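Local coordinates for SusD superfamily protein (Bacteroides vulgatus, PDB 3MYV) that probably binds polysaccharide or its fragments at the bacterial outer membrane, as other members of the SusD family do, at residues M178-N183 with M187-A192; D15-V20 with E103-A108. One frame throughout, in Å; residues are numbered along the deposited sequence. Where two conformers were deposited one is given.

Interaction 1. Residues M178-N183 with M187-A192; sequences MSEEKN and MNKYAA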
loop_
_atom_site.group_PDB
_atom_site.type_symbol
_atom_site.label_atom_id
_atom_site.label_comp_id
_atom_site.label_asym_id
_atom_site.label_seq_id
_atom_site.Cartn_x
_atom_site.Cartn_y
_atom_site.Cartn_z
HETATM N N MSE A 178 8.369 -19.363 4.957
HETATM C CA MSE A 178 8.962 -18.705 3.786
HETATM C C MSE A 178 10.494 -18.632 3.765
HETATM O O MSE A 178 11.157 -18.673 4.800
HETATM C CB MSE A 178 8.362 -17.294 3.647
HETATM C CG MSE A 178 6.928 -17.319 3.126
HETATM SE SE MSE A 178 6.113 -15.600 3.204
HETATM C CE MSE A 178 6.907 -14.957 1.549
ATOM N N SER A 179 11.031 -18.504 2.561
ATOM C CA SER A 179 12.450 -18.377 2.342
ATOM C C SER A 179 12.895 -16.929 2.435
ATOM O O SER A 179 12.165 -16.028 2.043
ATOM C CB SER A 179 12.829 -18.915 0.959
ATOM O OG SER A 179 14.164 -18.571 0.662
ATOM N N GLU A 180 14.104 -16.715 2.941
ATOM C CA GLU A 180 14.710 -15.381 2.966
ATOM C C GLU A 180 15.323 -14.979 1.645
ATOM O O GLU A 180 15.611 -13.795 1.450
ATOM C CB GLU A 180 15.770 -15.288 4.062
ATOM C CG GLU A 180 15.144 -15.378 5.434
ATOM C CD GLU A 180 16.090 -15.051 6.545
ATOM O OE1 GLU A 180 17.304 -15.362 6.385
ATOM O OE2 GLU A 180 15.591 -14.495 7.567
ATOM N N GLU A 181 15.537 -15.935 0.736
ATOM C CA GLU A 181 16.130 -15.586 -0.556
ATOM C C GLU A 181 15.248 -14.571 -1.309
ATOM O O GLU A 181 14.009 -14.546 -1.188
ATOM C CB GLU A 181 16.425 -16.814 -1.431
ATOM C CG GLU A 181 17.410 -17.836 -0.823
ATOM C CD GLU A 181 18.730 -17.241 -0.331
ATOM O OE1 GLU A 181 19.445 -16.574 -1.111
ATOM O OE2 GLU A 181 19.062 -17.462 0.852
ATOM N N LYS A 182 15.914 -13.699 -2.050
ATOM C CA LYS A 182 15.230 -12.695 -2.821
ATOM C C LYS A 182 14.679 -13.299 -4.102
ATOM O O LYS A 182 15.359 -14.082 -4.771
ATOM C CB LYS A 182 16.202 -11.570 -3.165
ATOM C CG LYS A 182 16.551 -10.705 -1.965
ATOM C CD LYS A 182 17.664 -9.722 -2.305
ATOM C CE LYS A 182 18.219 -9.045 -1.045
ATOM N NZ LYS A 182 19.481 -8.293 -1.301
ATOM N N ASN A 183 13.470 -12.897 -4.467
ATOM C CA ASN A 183 12.910 -13.268 -5.757
ATOM C C ASN A 183 12.237 -12.029 -6.306
ATOM O O ASN A 183 11.116 -11.723 -5.931
ATOM C CB ASN A 183 11.907 -14.421 -5.615
ATOM C CG ASN A 183 11.498 -15.017 -6.966
ATOM O OD1 ASN A 183 12.075 -14.701 -8.009
ATOM N ND2 ASN A 183 10.521 -15.888 -6.941
HETATM N N MSE A 187 7.142 -11.541 -3.063
HETATM C CA MSE A 187 7.415 -11.425 -1.644
HETATM C C MSE A 187 8.291 -12.597 -1.190
HETATM O O MSE A 187 8.061 -13.747 -1.587
HETATM C CB MSE A 187 6.097 -11.429 -0.837
HETATM C CG MSE A 187 5.325 -10.133 -0.985
HETATM SE SE MSE A 187 3.839 -9.953 0.183
HETATM C CE MSE A 187 2.549 -10.913 -0.872
ATOM N N ASN A 188 9.260 -12.290 -0.340
ATOM C CA ASN A 188 10.014 -13.286 0.415
ATOM C C ASN A 188 9.739 -13.079 1.909
ATOM O O ASN A 188 8.883 -12.280 2.275
ATOM C CB ASN A 188 11.516 -13.199 0.119
ATOM C CG ASN A 188 12.149 -11.891 0.609
ATOM O OD1 ASN A 188 11.453 -10.981 1.019
ATOM N ND2 ASN A 188 13.477 -11.818 0.573
ATOM N N LYS A 189 10.461 -13.788 2.764
ATOM C CA LYS A 189 10.207 -13.727 4.218
ATOM C C LYS A 189 10.342 -12.306 4.753
ATOM O O LYS A 189 9.547 -11.871 5.585
ATOM C CB LYS A 189 11.150 -14.678 4.958
ATOM C CG LYS A 189 10.824 -14.871 6.435
ATOM C CD LYS A 189 11.779 -15.917 7.033
ATOM C CE LYS A 189 11.607 -16.005 8.521
ATOM N NZ LYS A 189 12.203 -17.220 9.048
ATOM N N TYR A 190 11.325 -11.557 4.258
ATOM C CA TYR A 190 11.457 -10.175 4.683
ATOM C C TYR A 190 10.244 -9.317 4.362
ATOM O O TYR A 190 9.789 -8.549 5.217
ATOM C CB TYR A 190 12.710 -9.543 4.112
ATOM C CG TYR A 190 13.989 -9.967 4.763
ATOM C CD1 TYR A 190 14.533 -9.236 5.822
ATOM C CD2 TYR A 190 14.714 -11.029 4.256
ATOM C CE1 TYR A 190 15.742 -9.613 6.400
ATOM C CE2 TYR A 190 15.922 -11.400 4.803
ATOM C CZ TYR A 190 16.426 -10.699 5.871
ATOM O OH TYR A 190 17.626 -11.091 6.391
ATOM N N ALA A 191 9.735 -9.428 3.134
ATOM C CA ALA A 191 8.537 -8.736 2.696
ATOM C C ALA A 191 7.367 -9.077 3.579
ATOM O O ALA A 191 6.596 -8.194 4.029
ATOM C CB ALA A 191 8.206 -9.118 1.207
ATOM N N ALA A 192 7.180 -10.371 3.793
ATOM C CA ALA A 192 6.064 -10.834 4.623
ATOM C C ALA A 192 6.111 -10.296 6.055
ATOM O O ALA A 192 5.063 -9.958 6.620
ATOM C CB ALA A 192 6.003 -12.399 4.649
HETATM O O HOH W 1 10.994 -19.340 7.339
#
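The amide nitrogen of Asn188 is held from several sides: ND2 lies 3.0 Å from Glu180 O and 3.3 Å from Glu181 O, both weak hydrogen bonds, while its stronger partner is the hydroxyl of Tyr226. The other branch of the same amide turns into the helix, where Asn188 OD1 accepts from Ala191 N at 3.1 Å in a nearly straight bond (169° at the hydrogen). With chi1 at 66°, CG sits between the backbone N and the carbonyl carbon, and from there a single amide can cap the helix with its oxygen and tie down the preceding loop with its nitrogen. With an alanine here, Ala191 N would probably lose its cap and the hydroxyl of Tyr226 this partner, and the carbonyls of Glu180 and Glu181 their weak donor. This is an N-cap at the head of helix 189-202, and the backbone adds to it: Lys189 N donates to Ser179 O at 2.9 Å, pinning the loop that leaves helix 160-177 against the start of the next helix. An ST turn, Ser179 OG accepting from Glu181 N, shapes that loop. Selenomethionine Met178 bends at chi3 to put its SE 3.5 Å from Ala192 CB, and its CE lies over the backbone carbonyl of Asn188. Ala192 also rests on Leu171 and Val175 of helix 160-177, so the two helices pack together just beyond the turn. On the outer side Lys189 stretches out fully, and a water bridges its NZ to Met178 O. Its shaft passes Glu180, whose CG is 3.8 Å from Lys189 CD, though the charged ends stay beyond salt-bridge distance. Glu180 crosses Tyr190 at a slant, its carboxylate and the ring 28° apart in plane, with Glu180 CD 4.0 Å from Tyr190 CE2.

Interaction 2. Residues D15-V20 with E103-A108; sequences DVDNAV and EKKLNA
Val16 and Leu106 meet through one methyl each, Val16 CG2 against Leu106 CD1 at 4.0 Å, and this is the packed half of the contact. The two side chains cross at about a right angle, so a branch of one presses on a branch of the other and neither runs alongside its partner. The backbones stay well apart, 7.6 Å between Val16 CA and Leu106 CA even at this nearest pair. Val16 points toward the facing helix; Leu106 does not start out that way, but with CG anti to the backbone N (chi1 -178°) and chi2 near 58°, its CD1 reaches the valine. Apolar neighbours close in on the pair: Ile93 touches both, and Ile98 and Leu109 lie against Val16.

One residue on from Val16 and one back from Leu106 the character changes. Lys105 is exposed and fully extended, every torsion near 180°, and it carries its ammonium across to Asp17. Lys105 NZ comes within 3.5 Å of Asp17 OD2, a salt bridge with only a weak hydrogen bond in it. The other oxygen, Asp17 OD1, is 4.7 Å from that nitrogen and instead pairs with Arg186, its stronger partner. The carboxylate is thus shared between two basic groups, which would be expected to favour its charged form. On this side a long, extended and exposed chain reaches over, in contrast to the short methyl contact next to it, where Val16 is buried, and the two segments bury just 130 Å² in all.

Helix 13-27 rests here on the first turns of helix 103-128, both leaning on Ile93 of helix 77-94, while further along Val20 continues the packing onto Glu112 and Thr113 and Ala19 onto Ile89.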
loop_
_atom_site.group_PDB
_atom_site.type_symbol
_atom_site.label_atom_id
_atom_site.label_comp_id
_atom_site.label_asym_id
_atom_site.label_seq_id
_atom_site.Cartn_x
_atom_site.Cartn_y
_atom_site.Cartn_z
ATOM N N ASP A 15 4.993 -26.651 -11.147
ATOM C CA ASP A 15 3.634 -26.208 -11.420
ATOM C C ASP A 15 3.166 -25.240 -10.344
ATOM O O ASP A 15 2.498 -24.253 -10.660
ATOM C CB ASP A 15 2.630 -27.371 -11.490
ATOM C CG ASP A 15 2.860 -28.288 -12.676
ATOM O OD1 ASP A 15 3.433 -27.850 -13.691
ATOM O OD2 ASP A 15 2.459 -29.461 -12.574
ATOM N N VAL A 16 3.492 -25.534 -9.080
ATOM C CA VAL A 16 3.062 -24.665 -7.986
ATOM C C VAL A 16 3.730 -23.302 -8.104
ATOM O O VAL A 16 3.063 -22.277 -7.935
ATOM C CB VAL A 16 3.302 -25.260 -6.594
ATOM C CG1 VAL A 16 2.905 -24.250 -5.517
ATOM C CG2 VAL A 16 2.467 -26.593 -6.443
ATOM N N ASP A 17 5.027 -23.298 -8.407
ATOM C CA ASP A 17 5.787 -22.038 -8.539
ATOM C C ASP A 17 5.139 -21.170 -9.623
ATOM O O ASP A 17 4.956 -19.956 -9.441
ATOM C CB ASP A 17 7.266 -22.340 -8.838
ATOM C CG ASP A 17 8.158 -21.116 -8.766
ATOM O OD1 ASP A 17 7.830 -20.155 -8.041
ATOM O OD2 ASP A 17 9.220 -21.107 -9.430
ATOM N N ASN A 18 4.781 -21.801 -10.743
ATOM C CA ASN A 18 4.119 -21.105 -11.853
ATOM C C ASN A 18 2.755 -20.560 -11.489
ATOM O O ASN A 18 2.415 -19.436 -11.882
ATOM C CB ASN A 18 4.001 -22.011 -13.082
ATOM C CG ASN A 18 5.360 -22.341 -13.695
ATOM O OD1 ASN A 18 6.318 -21.567 -13.588
ATOM N ND2 ASN A 18 5.449 -23.500 -14.318
ATOM N N ALA A 19 1.979 -21.334 -10.729
ATOM C CA ALA A 19 0.679 -20.863 -10.256
ATOM C C ALA A 19 0.878 -19.629 -9.362
ATOM O O ALA A 19 0.152 -18.632 -9.482
ATOM C CB ALA A 19 -0.064 -21.982 -9.486
ATOM N N VAL A 20 1.867 -19.694 -8.465
ATOM C CA VAL A 20 2.107 -18.589 -7.521
ATOM C C VAL A 20 2.524 -17.350 -8.297
ATOM O O VAL A 20 1.986 -16.263 -8.064
ATOM C CB VAL A 20 3.127 -18.963 -6.394
ATOM C CG1 VAL A 20 3.518 -17.725 -5.566
ATOM C CG2 VAL A 20 2.519 -20.067 -5.498
ATOM N N GLU A 103 10.480 -30.625 -1.024
ATOM C CA GLU A 103 9.531 -30.253 0.026
ATOM C C GLU A 103 9.773 -28.885 0.682
ATOM O O GLU A 103 8.822 -28.207 1.089
ATOM C CB GLU A 103 9.500 -31.367 1.090
ATOM C CG GLU A 103 8.719 -31.041 2.367
ATOM C CD GLU A 103 8.436 -32.268 3.243
ATOM O OE1 GLU A 103 8.892 -33.386 2.908
ATOM O OE2 GLU A 103 7.751 -32.105 4.278
ATOM N N LYS A 104 11.034 -28.486 0.813
ATOM C CA LYS A 104 11.349 -27.229 1.464
ATOM C C LYS A 104 10.790 -26.092 0.605
ATOM O O LYS A 104 10.148 -25.179 1.117
ATOM C CB LYS A 104 12.856 -27.068 1.676
ATOM C CG LYS A 104 13.241 -25.804 2.451
ATOM C CD LYS A 104 14.745 -25.730 2.759
ATOM C CE LYS A 104 15.076 -24.445 3.517
ATOM N NZ LYS A 104 16.531 -24.248 3.776
ATOM N N LYS A 105 11.022 -26.175 -0.701
ATOM C CA LYS A 105 10.517 -25.180 -1.637
ATOM C C LYS A 105 8.984 -25.156 -1.677
ATOM O O LYS A 105 8.388 -24.080 -1.708
ATOM C CB LYS A 105 11.102 -25.391 -3.038
ATOM C CG LYS A 105 10.694 -24.284 -4.003
ATOM C CD LYS A 105 11.294 -24.419 -5.394
ATOM C CE LYS A 105 10.787 -23.272 -6.275
ATOM N NZ LYS A 105 11.156 -23.426 -7.711
ATOM N N LEU A 106 8.349 -26.328 -1.644
ATOM C CA LEU A 106 6.883 -26.392 -1.637
ATOM C C LEU A 106 6.341 -25.658 -0.417
ATOM O O LEU A 106 5.350 -24.953 -0.513
ATOM C CB LEU A 106 6.351 -27.840 -1.675
ATOM C CG LEU A 106 4.824 -28.007 -1.710
ATOM C CD1 LEU A 106 4.255 -27.301 -2.915
ATOM C CD2 LEU A 106 4.421 -29.506 -1.695
ATOM N N ASN A 107 7.001 -25.841 0.719
ATOM C CA ASN A 107 6.623 -25.163 1.949
ATOM C C ASN A 107 6.782 -23.641 1.816
ATOM O O ASN A 107 5.943 -22.889 2.302
ATOM C CB ASN A 107 7.449 -25.685 3.134
ATOM C CG ASN A 107 6.590 -26.009 4.341
ATOM O OD1 ASN A 107 5.373 -26.174 4.224
ATOM N ND2 ASN A 107 7.218 -26.112 5.502
ATOM N N ALA A 108 7.866 -23.212 1.170
ATOM C CA ALA A 108 8.099 -21.782 0.903
ATOM C C ALA A 108 6.984 -21.201 0.019
ATOM O O ALA A 108 6.467 -20.091 0.257
ATOM C CB ALA A 108 9.458 -21.591 0.240
#

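Overall arrangement
From the N terminus, helix 13-27 comes first, and interaction 2 joins it to the start of helix 103-128, closing a loop of 82 residues that includes helix 77-94. The chain then runs on through helix 160-177 to interaction 1, which closes a turn with three residues between its segments and leads into helix 189-202. The two contacts follow one another in series, neither nested nor crossed, with centres about 13 Å apart. They touch directly where Met178 CG packs 4.0 Å from Ala108 O. The short turn also reaches back to the first helix, where Met187 N hydrogen-bonds to the hydroxyl of Tyr24.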